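Local structure of GP37 (Pseudomonas phage phikz, 5FT0) at residues 240-243 with 244-248; 201-205 with 206-210; 34-38 with 39-43; 137-140 with 141-144. The protein inhibits the RNA degradosome of the bacterial host, most likely by binding its ribonuclease RNase E. All coordinates share one frame; numbering follows the deposited sequence.

Interaction 1. Residues 240-243 with 244-248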
loop_
_atom_site.group_PDB
_atom_site.type_symbol
_atom_site.label_atom_id
_atom_site.label_comp_id
_atom_site.label_asym_id
_atom_site.label_seq_id
_atom_site.Cartn_x
_atom_site.Cartn_y
_atom_site.Cartn_z
ATOM N N ALA A 240 -14.739 -24.067 4.883
ATOM C CA ALA A 240 -13.286 -24.199 4.927
ATOM C C ALA A 240 -12.598 -22.882 4.580
ATOM O O ALA A 240 -11.564 -22.539 5.161
ATOM C CB ALA A 240 -12.839 -25.315 3.985
HETATM N N MSE A 241 -13.163 -22.131 3.647
HETATM C CA MSE A 241 -12.708 -20.769 3.400
HETATM C C MSE A 241 -12.977 -19.880 4.598
HETATM O O MSE A 241 -12.044 -19.416 5.219
HETATM C CB MSE A 241 -13.364 -20.200 2.137
HETATM C CG MSE A 241 -13.271 -18.674 1.904
HETATM SE SE MSE A 241 -11.576 -18.115 1.162
HETATM C CE MSE A 241 -11.710 -18.079 -0.731
ATOM N N GLN A 242 -14.246 -19.706 4.978
ATOM C CA GLN A 242 -14.665 -18.823 6.077
ATOM C C GLN A 242 -13.781 -18.832 7.319
ATOM O O GLN A 242 -13.710 -17.825 8.027
ATOM C CB GLN A 242 -16.093 -19.150 6.534
ATOM C CG GLN A 242 -17.145 -18.356 5.807
ATOM C CD GLN A 242 -16.931 -16.865 5.949
ATOM O OE1 GLN A 242 -16.547 -16.376 7.012
ATOM N NE2 GLN A 242 -17.164 -16.132 4.867
ATOM N N VAL A 243 -13.126 -19.956 7.612
ATOM C CA VAL A 243 -12.143 -19.957 8.691
ATOM C C VAL A 243 -10.825 -19.335 8.250
ATOM O O VAL A 243 -10.057 -18.867 9.100
ATOM C CB VAL A 243 -11.882 -21.372 9.242
ATOM C CG1 VAL A 243 -13.193 -22.095 9.530
ATOM C CG2 VAL A 243 -11.014 -22.174 8.284
ATOM N N PHE A 244 -10.547 -19.304 6.944
ATOM C CA PHE A 244 -9.308 -18.702 6.462
ATOM C C PHE A 244 -9.331 -17.187 6.630
ATOM O O PHE A 244 -8.347 -16.598 7.089
ATOM C CB PHE A 244 -9.065 -19.091 5.002
ATOM C CG PHE A 244 -7.893 -18.392 4.365
ATOM C CD1 PHE A 244 -6.603 -18.849 4.571
ATOM C CD2 PHE A 244 -8.082 -17.284 3.551
ATOM C CE1 PHE A 244 -5.521 -18.211 3.984
ATOM C CE2 PHE A 244 -7.003 -16.641 2.966
ATOM C CZ PHE A 244 -5.724 -17.108 3.179
ATOM N N LEU A 245 -10.447 -16.533 6.277
ATOM C CA LEU A 245 -10.499 -15.080 6.452
ATOM C C LEU A 245 -10.471 -14.639 7.909
ATOM O O LEU A 245 -10.464 -13.431 8.156
ATOM C CB LEU A 245 -11.737 -14.451 5.790
ATOM C CG LEU A 245 -11.923 -14.268 4.281
ATOM C CD1 LEU A 245 -10.689 -13.661 3.608
ATOM C CD2 LEU A 245 -12.410 -15.520 3.583
ATOM N N LYS A 246 -10.502 -15.553 8.873
ATOM C CA LYS A 246 -10.411 -15.181 10.278
ATOM C C LYS A 246 -9.108 -15.625 10.928
ATOM O O LYS A 246 -8.939 -15.432 12.137
ATOM C CB LYS A 246 -11.599 -15.747 11.065
ATOM C CG LYS A 246 -12.856 -15.902 10.232
ATOM C CD LYS A 246 -13.763 -14.687 10.345
ATOM C CE LYS A 246 -15.099 -14.947 9.670
ATOM N NZ LYS A 246 -15.846 -16.044 10.348
ATOM N N ASN A 247 -8.196 -16.223 10.168
ATOM C CA ASN A 247 -6.853 -16.473 10.671
ATOM C C ASN A 247 -6.228 -15.147 11.102
ATOM O O ASN A 247 -6.202 -14.195 10.309
ATOM C CB ASN A 247 -6.005 -17.146 9.588
ATOM C CG ASN A 247 -4.668 -17.655 10.109
ATOM O OD1 ASN A 247 -3.945 -16.953 10.815
ATOM N ND2 ASN A 247 -4.333 -18.892 9.754
ATOM N N PRO A 248 -5.734 -15.036 12.339
ATOM C CA PRO A 248 -5.211 -13.740 12.803
ATOM C C PRO A 248 -3.994 -13.260 12.033
ATOM O O PRO A 248 -3.729 -12.051 12.030
ATOM C CB PRO A 248 -4.867 -14.008 14.274
ATOM C CG PRO A 248 -4.614 -15.481 14.333
ATOM C CD PRO A 248 -5.581 -16.092 13.355
#

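Interaction 2. Residues 201-205 with 206-210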
loop_
_atom_site.group_PDB
_atom_site.type_symbol
_atom_site.label_atom_id
_atom_site.label_comp_id
_atom_site.label_asym_id
_atom_site.label_seq_id
_atom_site.Cartn_x
_atom_site.Cartn_y
_atom_site.Cartn_z
ATOM N N TYR A 201 -12.852 -16.176 -18.129
ATOM C CA TYR A 201 -11.545 -16.813 -18.164
ATOM C C TYR A 201 -11.404 -17.708 -16.947
ATOM O O TYR A 201 -11.694 -17.284 -15.822
ATOM C CB TYR A 201 -10.422 -15.775 -18.198
ATOM C CG TYR A 201 -10.462 -14.901 -19.427
ATOM C CD1 TYR A 201 -9.824 -15.291 -20.598
ATOM C CD2 TYR A 201 -11.146 -13.694 -19.422
ATOM C CE1 TYR A 201 -9.860 -14.499 -21.729
ATOM C CE2 TYR A 201 -11.187 -12.893 -20.551
ATOM C CZ TYR A 201 -10.543 -13.301 -21.700
ATOM O OH TYR A 201 -10.579 -12.513 -22.825
ATOM N N GLN A 202 -10.967 -18.942 -17.174
ATOM C CA GLN A 202 -10.741 -19.902 -16.104
ATOM C C GLN A 202 -9.244 -20.022 -15.864
ATOM O O GLN A 202 -8.485 -20.345 -16.783
ATOM C CB GLN A 202 -11.338 -21.267 -16.442
ATOM C CG GLN A 202 -11.220 -22.271 -15.304
ATOM C CD GLN A 202 -12.035 -21.867 -14.094
ATOM O OE1 GLN A 202 -13.142 -21.342 -14.227
ATOM N NE2 GLN A 202 -11.488 -22.098 -12.904
ATOM N N PHE A 203 -8.828 -19.747 -14.637
ATOM C CA PHE A 203 -7.471 -19.999 -14.188
ATOM C C PHE A 203 -7.483 -21.226 -13.285
ATOM O O PHE A 203 -8.542 -21.760 -12.942
ATOM C CB PHE A 203 -6.902 -18.773 -13.462
ATOM C CG PHE A 203 -6.906 -17.522 -14.297
ATOM C CD1 PHE A 203 -8.056 -16.755 -14.416
ATOM C CD2 PHE A 203 -5.764 -17.116 -14.966
ATOM C CE1 PHE A 203 -8.069 -15.605 -15.189
ATOM C CE2 PHE A 203 -5.767 -15.966 -15.739
ATOM C CZ PHE A 203 -6.923 -15.209 -15.851
ATOM N N ILE A 204 -6.289 -21.685 -12.908
ATOM C CA ILE A 204 -6.218 -22.857 -12.039
ATOM C C ILE A 204 -6.851 -22.567 -10.688
ATOM O O ILE A 204 -7.469 -23.451 -10.081
ATOM C CB ILE A 204 -4.761 -23.336 -11.886
ATOM C CG1 ILE A 204 -3.806 -22.145 -11.773
ATOM C CG2 ILE A 204 -4.374 -24.252 -13.040
ATOM C CD1 ILE A 204 -2.352 -22.545 -11.624
ATOM N N ASP A 205 -6.744 -21.328 -10.206
ATOM C CA ASP A 205 -7.168 -20.992 -8.855
ATOM C C ASP A 205 -8.364 -20.048 -8.797
ATOM O O ASP A 205 -8.807 -19.711 -7.693
ATOM C CB ASP A 205 -5.993 -20.386 -8.073
ATOM C CG ASP A 205 -5.494 -19.078 -8.670
ATOM O OD1 ASP A 205 -5.862 -18.758 -9.819
ATOM O OD2 ASP A 205 -4.723 -18.371 -7.989
ATOM N N ARG A 206 -8.910 -19.621 -9.934
ATOM C CA ARG A 206 -9.991 -18.641 -9.901
ATOM C C ARG A 206 -10.665 -18.567 -11.263
ATOM O O ARG A 206 -10.123 -19.024 -12.274
ATOM C CB ARG A 206 -9.475 -17.254 -9.504
ATOM C CG ARG A 206 -8.610 -16.615 -10.576
ATOM C CD ARG A 206 -7.765 -15.476 -10.031
ATOM N NE ARG A 206 -7.091 -14.761 -11.109
ATOM C CZ ARG A 206 -5.952 -15.151 -11.671
ATOM N NH1 ARG A 206 -5.346 -16.254 -11.254
ATOM N NH2 ARG A 206 -5.416 -14.435 -12.649
ATOM N N THR A 207 -11.854 -17.967 -11.271
ATOM C CA THR A 207 -12.575 -17.623 -12.489
ATOM C C THR A 207 -12.778 -16.115 -12.523
ATOM O O THR A 207 -13.215 -15.524 -11.531
ATOM C CB THR A 207 -13.933 -18.331 -12.564
ATOM O OG1 THR A 207 -13.744 -19.750 -12.530
ATOM C CG2 THR A 207 -14.664 -17.948 -13.849
ATOM N N GLU A 208 -12.463 -15.498 -13.659
ATOM C CA GLU A 208 -12.657 -14.068 -13.856
ATOM C C GLU A 208 -13.601 -13.849 -15.028
ATOM O O GLU A 208 -13.378 -14.383 -16.121
ATOM C CB GLU A 208 -11.321 -13.356 -14.100
ATOM C CG GLU A 208 -10.357 -13.447 -12.925
ATOM C CD GLU A 208 -9.039 -12.739 -13.185
ATOM O OE1 GLU A 208 -8.804 -12.311 -14.335
ATOM O OE2 GLU A 208 -8.239 -12.606 -12.234
ATOM N N VAL A 209 -14.654 -13.070 -14.801
ATOM C CA VAL A 209 -15.614 -12.712 -15.837
ATOM C C VAL A 209 -15.529 -11.207 -16.049
ATOM O O VAL A 209 -15.651 -10.428 -15.093
ATOM C CB VAL A 209 -17.042 -13.143 -15.469
ATOM C CG1 VAL A 209 -17.994 -12.829 -16.609
ATOM C CG2 VAL A 209 -17.081 -14.627 -15.137
ATOM N N TYR A 210 -15.315 -10.798 -17.293
ATOM C CA TYR A 210 -15.177 -9.394 -17.652
ATOM C C TYR A 210 -16.413 -8.939 -18.410
ATOM O O TYR A 210 -16.809 -9.568 -19.398
ATOM C CB TYR A 210 -13.924 -9.167 -18.501
ATOM C CG TYR A 210 -12.628 -9.379 -17.751
ATOM C CD1 TYR A 210 -12.161 -10.659 -17.477
ATOM C CD2 TYR A 210 -11.865 -8.298 -17.328
ATOM C CE1 TYR A 210 -10.978 -10.857 -16.791
ATOM C CE2 TYR A 210 -10.677 -8.486 -16.644
ATOM C CZ TYR A 210 -10.239 -9.770 -16.378
ATOM O OH TYR A 210 -9.058 -9.966 -15.697
#

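Interaction 3. Residues 34-38 with 39-43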
loop_
_atom_site.group_PDB
_atom_site.type_symbol
_atom_site.label_atom_id
_atom_site.label_comp_id
_atom_site.label_asym_id
_atom_site.label_seq_id
_atom_site.Cartn_x
_atom_site.Cartn_y
_atom_site.Cartn_z
ATOM N N TRP A 34 2.613 14.549 -22.223
ATOM C CA TRP A 34 2.582 13.308 -22.979
ATOM C C TRP A 34 3.801 13.227 -23.885
ATOM O O TRP A 34 4.364 14.246 -24.292
ATOM C CB TRP A 34 1.294 13.171 -23.804
ATOM C CG TRP A 34 1.110 14.217 -24.857
ATOM C CD1 TRP A 34 0.521 15.438 -24.705
ATOM C CD2 TRP A 34 1.493 14.125 -26.235
ATOM N NE1 TRP A 34 0.524 16.117 -25.899
ATOM C CE2 TRP A 34 1.114 15.333 -26.855
ATOM C CE3 TRP A 34 2.124 13.141 -27.004
ATOM C CZ2 TRP A 34 1.344 15.582 -28.206
ATOM C CZ3 TRP A 34 2.352 13.391 -28.347
ATOM C CH2 TRP A 34 1.962 14.602 -28.933
ATOM N N VAL A 35 4.199 11.995 -24.191
ATOM C CA VAL A 35 5.334 11.720 -25.064
ATOM C C VAL A 35 5.002 10.491 -25.899
ATOM O O VAL A 35 4.403 9.531 -25.403
ATOM C CB VAL A 35 6.636 11.520 -24.253
ATOM C CG1 VAL A 35 6.429 10.504 -23.140
ATOM C CG2 VAL A 35 7.782 11.096 -25.163
ATOM N N PHE A 36 5.375 10.531 -27.175
ATOM C CA PHE A 36 5.119 9.438 -28.101
ATOM C C PHE A 36 6.328 8.512 -28.178
ATOM O O PHE A 36 7.473 8.969 -28.228
ATOM C CB PHE A 36 4.780 9.996 -29.485
ATOM C CG PHE A 36 4.631 8.945 -30.550
ATOM C CD1 PHE A 36 3.652 7.973 -30.455
ATOM C CD2 PHE A 36 5.461 8.950 -31.660
ATOM C CE1 PHE A 36 3.514 7.013 -31.440
ATOM C CE2 PHE A 36 5.327 7.995 -32.645
ATOM C CZ PHE A 36 4.353 7.025 -32.538
ATOM N N ASN A 37 6.067 7.207 -28.176
ATOM C CA ASN A 37 7.133 6.218 -28.283
ATOM C C ASN A 37 7.027 5.502 -29.621
ATOM O O ASN A 37 6.111 4.688 -29.812
ATOM C CB ASN A 37 7.062 5.213 -27.133
ATOM C CG ASN A 37 8.256 4.272 -27.109
ATOM O OD1 ASN A 37 9.226 4.460 -27.844
ATOM N ND2 ASN A 37 8.188 3.255 -26.258
ATOM N N PRO A 38 7.931 5.763 -30.570
ATOM C CA PRO A 38 7.790 5.164 -31.907
ATOM C C PRO A 38 8.060 3.668 -31.955
ATOM O O PRO A 38 7.599 3.011 -32.897
ATOM C CB PRO A 38 8.816 5.937 -32.750
ATOM C CG PRO A 38 9.138 7.170 -31.952
ATOM C CD PRO A 38 9.010 6.762 -30.520
ATOM N N VAL A 39 8.784 3.106 -30.985
ATOM C CA VAL A 39 9.164 1.697 -31.070
ATOM C C VAL A 39 7.942 0.800 -30.910
ATOM O O VAL A 39 7.725 -0.126 -31.700
ATOM C CB VAL A 39 10.254 1.368 -30.034
ATOM C CG1 VAL A 39 10.388 -0.139 -29.862
ATOM C CG2 VAL A 39 11.582 1.975 -30.456
ATOM N N ASP A 40 7.124 1.058 -29.889
ATOM C CA ASP A 40 5.903 0.293 -29.674
ATOM C C ASP A 40 4.650 1.043 -30.111
ATOM O O ASP A 40 3.544 0.517 -29.949
ATOM C CB ASP A 40 5.783 -0.118 -28.201
ATOM C CG ASP A 40 5.542 1.062 -27.280
ATOM O OD1 ASP A 40 5.963 2.186 -27.625
ATOM O OD2 ASP A 40 4.934 0.862 -26.206
ATOM N N ILE A 41 4.803 2.247 -30.667
ATOM C CA ILE A 41 3.698 3.055 -31.180
ATOM C C ILE A 41 2.683 3.299 -30.070
ATOM O O ILE A 41 1.512 2.930 -30.192
ATOM C CB ILE A 41 3.035 2.394 -32.405
ATOM C CG1 ILE A 41 4.098 1.877 -33.375
ATOM C CG2 ILE A 41 2.134 3.388 -33.134
ATOM C CD1 ILE A 41 3.598 0.785 -34.297
ATOM N N SER A 42 3.119 3.922 -28.980
ATOM C CA SER A 42 2.224 4.204 -27.869
ATOM C C SER A 42 2.466 5.621 -27.372
ATOM O O SER A 42 3.521 6.217 -27.607
ATOM C CB SER A 42 2.404 3.199 -26.722
ATOM O OG SER A 42 3.666 3.357 -26.097
ATOM N N VAL A 43 1.463 6.157 -26.684
ATOM C CA VAL A 43 1.525 7.483 -26.083
ATOM C C VAL A 43 1.427 7.308 -24.576
ATOM O O VAL A 43 0.479 6.688 -24.078
ATOM C CB VAL A 43 0.406 8.402 -26.600
ATOM C CG1 VAL A 43 0.438 9.740 -25.877
ATOM C CG2 VAL A 43 0.531 8.604 -28.104
#

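Interaction 4. Residues 137-140 with 141-144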
loop_
_atom_site.group_PDB
_atom_site.type_symbol
_atom_site.label_atom_id
_atom_site.label_comp_id
_atom_site.label_asym_id
_atom_site.label_seq_id
_atom_site.Cartn_x
_atom_site.Cartn_y
_atom_site.Cartn_z
ATOM N N ASP A 137 -11.206 -6.345 -24.694
ATOM C CA ASP A 137 -10.561 -6.664 -25.963
ATOM C C ASP A 137 -9.123 -6.170 -26.028
ATOM O O ASP A 137 -8.359 -6.638 -26.879
ATOM C CB ASP A 137 -11.358 -6.077 -27.131
ATOM C CG ASP A 137 -12.702 -6.757 -27.323
ATOM O OD1 ASP A 137 -12.870 -7.892 -26.827
ATOM O OD2 ASP A 137 -13.584 -6.162 -27.975
ATOM N N ASP A 138 -8.732 -5.247 -25.151
ATOM C CA ASP A 138 -7.378 -4.714 -25.151
ATOM C C ASP A 138 -6.436 -5.463 -24.215
ATOM O O ASP A 138 -5.230 -5.196 -24.237
ATOM C CB ASP A 138 -7.395 -3.228 -24.773
ATOM C CG ASP A 138 -8.243 -2.395 -25.720
ATOM O OD1 ASP A 138 -8.374 -2.782 -26.902
ATOM O OD2 ASP A 138 -8.773 -1.351 -25.285
ATOM N N ILE A 139 -6.945 -6.384 -23.399
ATOM C CA ILE A 139 -6.096 -7.162 -22.502
ATOM C C ILE A 139 -6.361 -8.647 -22.707
ATOM O O ILE A 139 -5.827 -9.487 -21.975
ATOM C CB ILE A 139 -6.319 -6.771 -21.028
ATOM C CG1 ILE A 139 -7.794 -6.930 -20.653
ATOM C CG2 ILE A 139 -5.838 -5.351 -20.762
ATOM C CD1 ILE A 139 -8.076 -6.709 -19.179
ATOM N N SER A 140 -7.182 -8.979 -23.706
ATOM C CA SER A 140 -7.606 -10.366 -23.883
ATOM C C SER A 140 -6.433 -11.273 -24.244
ATOM O O SER A 140 -6.372 -12.420 -23.787
ATOM C CB SER A 140 -8.704 -10.452 -24.944
ATOM O OG SER A 140 -8.264 -9.919 -26.179
ATOM N N ASP A 141 -5.494 -10.783 -25.058
ATOM C CA ASP A 141 -4.319 -11.583 -25.400
ATOM C C ASP A 141 -3.546 -11.985 -24.149
ATOM O O ASP A 141 -3.161 -13.149 -23.990
ATOM C CB ASP A 141 -3.416 -10.812 -26.364
ATOM C CG ASP A 141 -4.019 -10.676 -27.748
ATOM O OD1 ASP A 141 -4.956 -11.438 -28.070
ATOM O OD2 ASP A 141 -3.555 -9.807 -28.515
ATOM N N LYS A 142 -3.313 -11.030 -23.247
ATOM C CA LYS A 142 -2.648 -11.349 -21.988
ATOM C C LYS A 142 -3.490 -12.302 -21.148
ATOM O O LYS A 142 -2.953 -13.182 -20.465
ATOM C CB LYS A 142 -2.361 -10.062 -21.213
ATOM C CG LYS A 142 -1.780 -10.283 -19.827
ATOM C CD LYS A 142 -2.236 -9.199 -18.862
ATOM C CE LYS A 142 -3.747 -9.227 -18.686
ATOM N NZ LYS A 142 -4.214 -8.171 -17.746
ATOM N N LEU A 143 -4.815 -12.146 -21.188
ATOM C CA LEU A 143 -5.683 -13.008 -20.395
ATOM C C LEU A 143 -5.719 -14.425 -20.955
ATOM O O LEU A 143 -5.733 -15.398 -20.192
ATOM C CB LEU A 143 -7.091 -12.417 -20.329
ATOM C CG LEU A 143 -7.209 -11.111 -19.537
ATOM C CD1 LEU A 143 -8.630 -10.557 -19.601
ATOM C CD2 LEU A 143 -6.776 -11.329 -18.093
ATOM N N ILE A 144 -5.735 -14.562 -22.283
ATOM C CA ILE A 144 -5.782 -15.890 -22.889
ATOM C C ILE A 144 -4.499 -16.658 -22.600
ATOM O O ILE A 144 -4.536 -17.847 -22.260
ATOM C CB ILE A 144 -6.048 -15.779 -24.402
ATOM C CG1 ILE A 144 -7.448 -15.217 -24.661
ATOM C CG2 ILE A 144 -5.880 -17.136 -25.074
ATOM C CD1 ILE A 144 -7.882 -15.301 -26.107
HETATM O O HOH W 1 -5.554 -8.217 -26.381
HETATM O O HOH W 2 -3.492 -8.100 -24.216
#

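Interaction 1. Residues 240-243 with 244-248
Met241 is a selenomethionine, and its heavy SE atom rests against two side chains of the next turn at once, Phe244 and Leu245. With Phe244 it makes a Met-aromatic contact on helix 239-242 and the turn after it. SE sits 5.5 Å from the centroid of the Phe244 ring, neither over the face nor in the edge plane, but 60° off the ring normal. The nearest ring atom is CD2. The second partner is closer: SE to Leu245 CD2 is 3.6 Å. In Met241, CG lies opposite the backbone N about the CA-CB bond (chi1 166°), and bends at the next two torsions carry SE onto these neighbours. Beyond the contact, Leu245 packs on Ile112 and Ile114 of strand 109-115, and the Phe244 ring meets Phe244 of the second subunit. The turn thus packs on strand 109-115 of its own chain and on the second subunit.

The bond from Leu245 N to Met241 O is long and weak at 3.5 Å, and that from Lys246 N to Val243 O is weak too. On the outer side, the Lys246 chain folds back over Gln242, placing CE 3.3 Å from Gln242 OE1. Gln242 NE2 turns elsewhere, to Glu102 and to Leu236 O. Farther along, Asn247 N donates to Phe244 O at 3.1 Å, and Asn247 OD1 accepts from Leu249 N, where the next helix starts.

Interaction 2. Residues 201-205 with 206-210
The guanidinium of Arg206 lies flat on the ring of Phe203, a stacked cation-pi contact at the tip of the beta hairpin of strands 197-202 and 206-217. CZ is 3.7 Å from the centroid of the Phe203 ring, and the two planes differ by 15°. NH2 sits over the middle of the ring. The first torsion of Arg206 (chi1 70°) tucks CG in between N and the carbonyl carbon, and the chain then runs straight out to NE.

Two carboxylates grip the guanidinium in its own plane. Arg206 NE gives a nearly straight bond to Glu208 OE2 at 2.7 Å, reaching this oxygen from above the carboxylate plane. Arg206 NH1 donates to Asp205 OD1 at 2.9 Å, on the syn lone pair. The other oxygens are also taken: Tyr210 OH donates to Glu208 OE1 at 2.7 Å, and Asp205 OD2 is hydrogen-bonded to NE2 of His252 of the second subunit.

Three backbone bonds pair the two strands and close the turn. Tyr201 N donates to Glu208 O at 2.7 Å, and Glu208 N returns to Tyr201 O at 2.9 Å. Phe203 N closes the turn on Arg206 O at 2.8 Å. Gln202 NE2 donates to the carbonyl of the next residue, Phe203 O, at 3.0 Å. Gln202 OE1 takes a bond from Thr207 OG1, but its modelled length is too short to trust.

With an acid on each of two N-H edges and a ring beneath, Arg206 is held in position and rotation. Its charge is probably balanced by Asp205 and Glu208, both likely ionised.

Interaction 3. Residues 34-38 with 39-43
Asn37 and Ser42 form the tight part of this contact, a hydrogen-bonded antiparallel pair where strand 30-37 ends and strand 42-48 begins. Asn37 N donates to Ser42 O at 2.8 Å in a nearly straight bond. Ser42 N returns to Asn37 O at 3.2 Å, and Ile41 N adds a weak bond to the same oxygen. One step down lies the non-hydrogen-bonded pair Phe36 and Val43. Val43 CG2 approaches the edge of the Phe36 ring, 4.0 Å from CD1, while Val43 CG1 packs at the same distance from Trp34 CE3. In Phe36, CG lies opposite the backbone N (chi1 174°), which brings CD1 within 3.3 Å of Ser42 O. Pro65 flanks both Trp34 and Phe36, and Trp34 NE1 bonds to Asp67, so this end packs at the start of helix 67-82.

The loop from Pro38 to Ile41 is looser, and all four of its residues are exposed. Asn37 OD1 accepts a weak bond from Val39 N at 3.4 Å, consistent with an Asx turn. Asn37 ND2 lies close to Asp40 OD1, but the angle is too poor for a hydrogen bond. The other oxygen of Asp40 is better used: Ser42 OG donates to Asp40 OD2 at 2.8 Å. Ile41 takes a left-handed helical backbone (phi 57°, psi 59°). With Ile41 and Ser42 both facing Asn37, the loop closes as a beta hairpin with a G1 beta bulge.

Interaction 4. Residues 137-140 with 141-144
Leu143 leans back over Ile139 at the first turn of helix 140-146. Its CB lies 3.5 Å from Ser140 O. CG comes closer still to the preceding carbonyl, 3.2 Å from Ile139 O. There the side chain forks. CD1 lies 3.9 Å from Ile139 CG1, where the two side chains meet at a slant; it also meets the Tyr201 ring. CD2 goes to Tyr210 OH. The first torsion of Leu143 (chi1 -68°) sets CG anti to its own carbonyl carbon, which turns the branch back toward the helix start. Ile139 helps from its side by placing CG1 between its backbone N and carbonyl carbon (chi1 56°). Both side chains also touch Tyr210 of strand 206-217.

The same two residues share a backbone bond, Leu143 N to Ile139 O at 3.0 Å. The next one along, Ile144 N to Ser140 O, is 2.7 Å. Ile139 occupies the N-cap position, yet its side chain has no polar atom to offer the amides at the helix start. Water does part of that work. Water 1 accepts from Asp141 N at 2.9 Å and donates to Asp137 O at 3.3 Å. Water 2 accepts from Lys142 N at 3.1 Å and makes a weak bond to Asp138 O. The two waters bridge the preceding 3-10 segment to the helix. This is a hydrated helix N-terminus, with solvent instead of a capping side chain on those two amides.

Overall arrangement
Along the chain the order is interactions 3, 4, 2 and 1. Interactions 2 and 4 are neighbours, with centres about 13 Å apart. Helix 140-146 of interaction 4 lies on strands 197-202 and 206-217, the hairpin of interaction 2 within the seven-stranded antiparallel sheet. Interaction 3 ends a hairpin of the separate four-stranded sheet, with its centre about 20 Å from that of interaction 4. Interaction 1 is remote, about 46 Å from interaction 3 between centres, and follows the last long strand of the larger sheet. Interactions 1 and 2 do not touch within the chain, yet Asp205 of one subunit packs on Pro248 of the other. The two together contribute to the dimer interface.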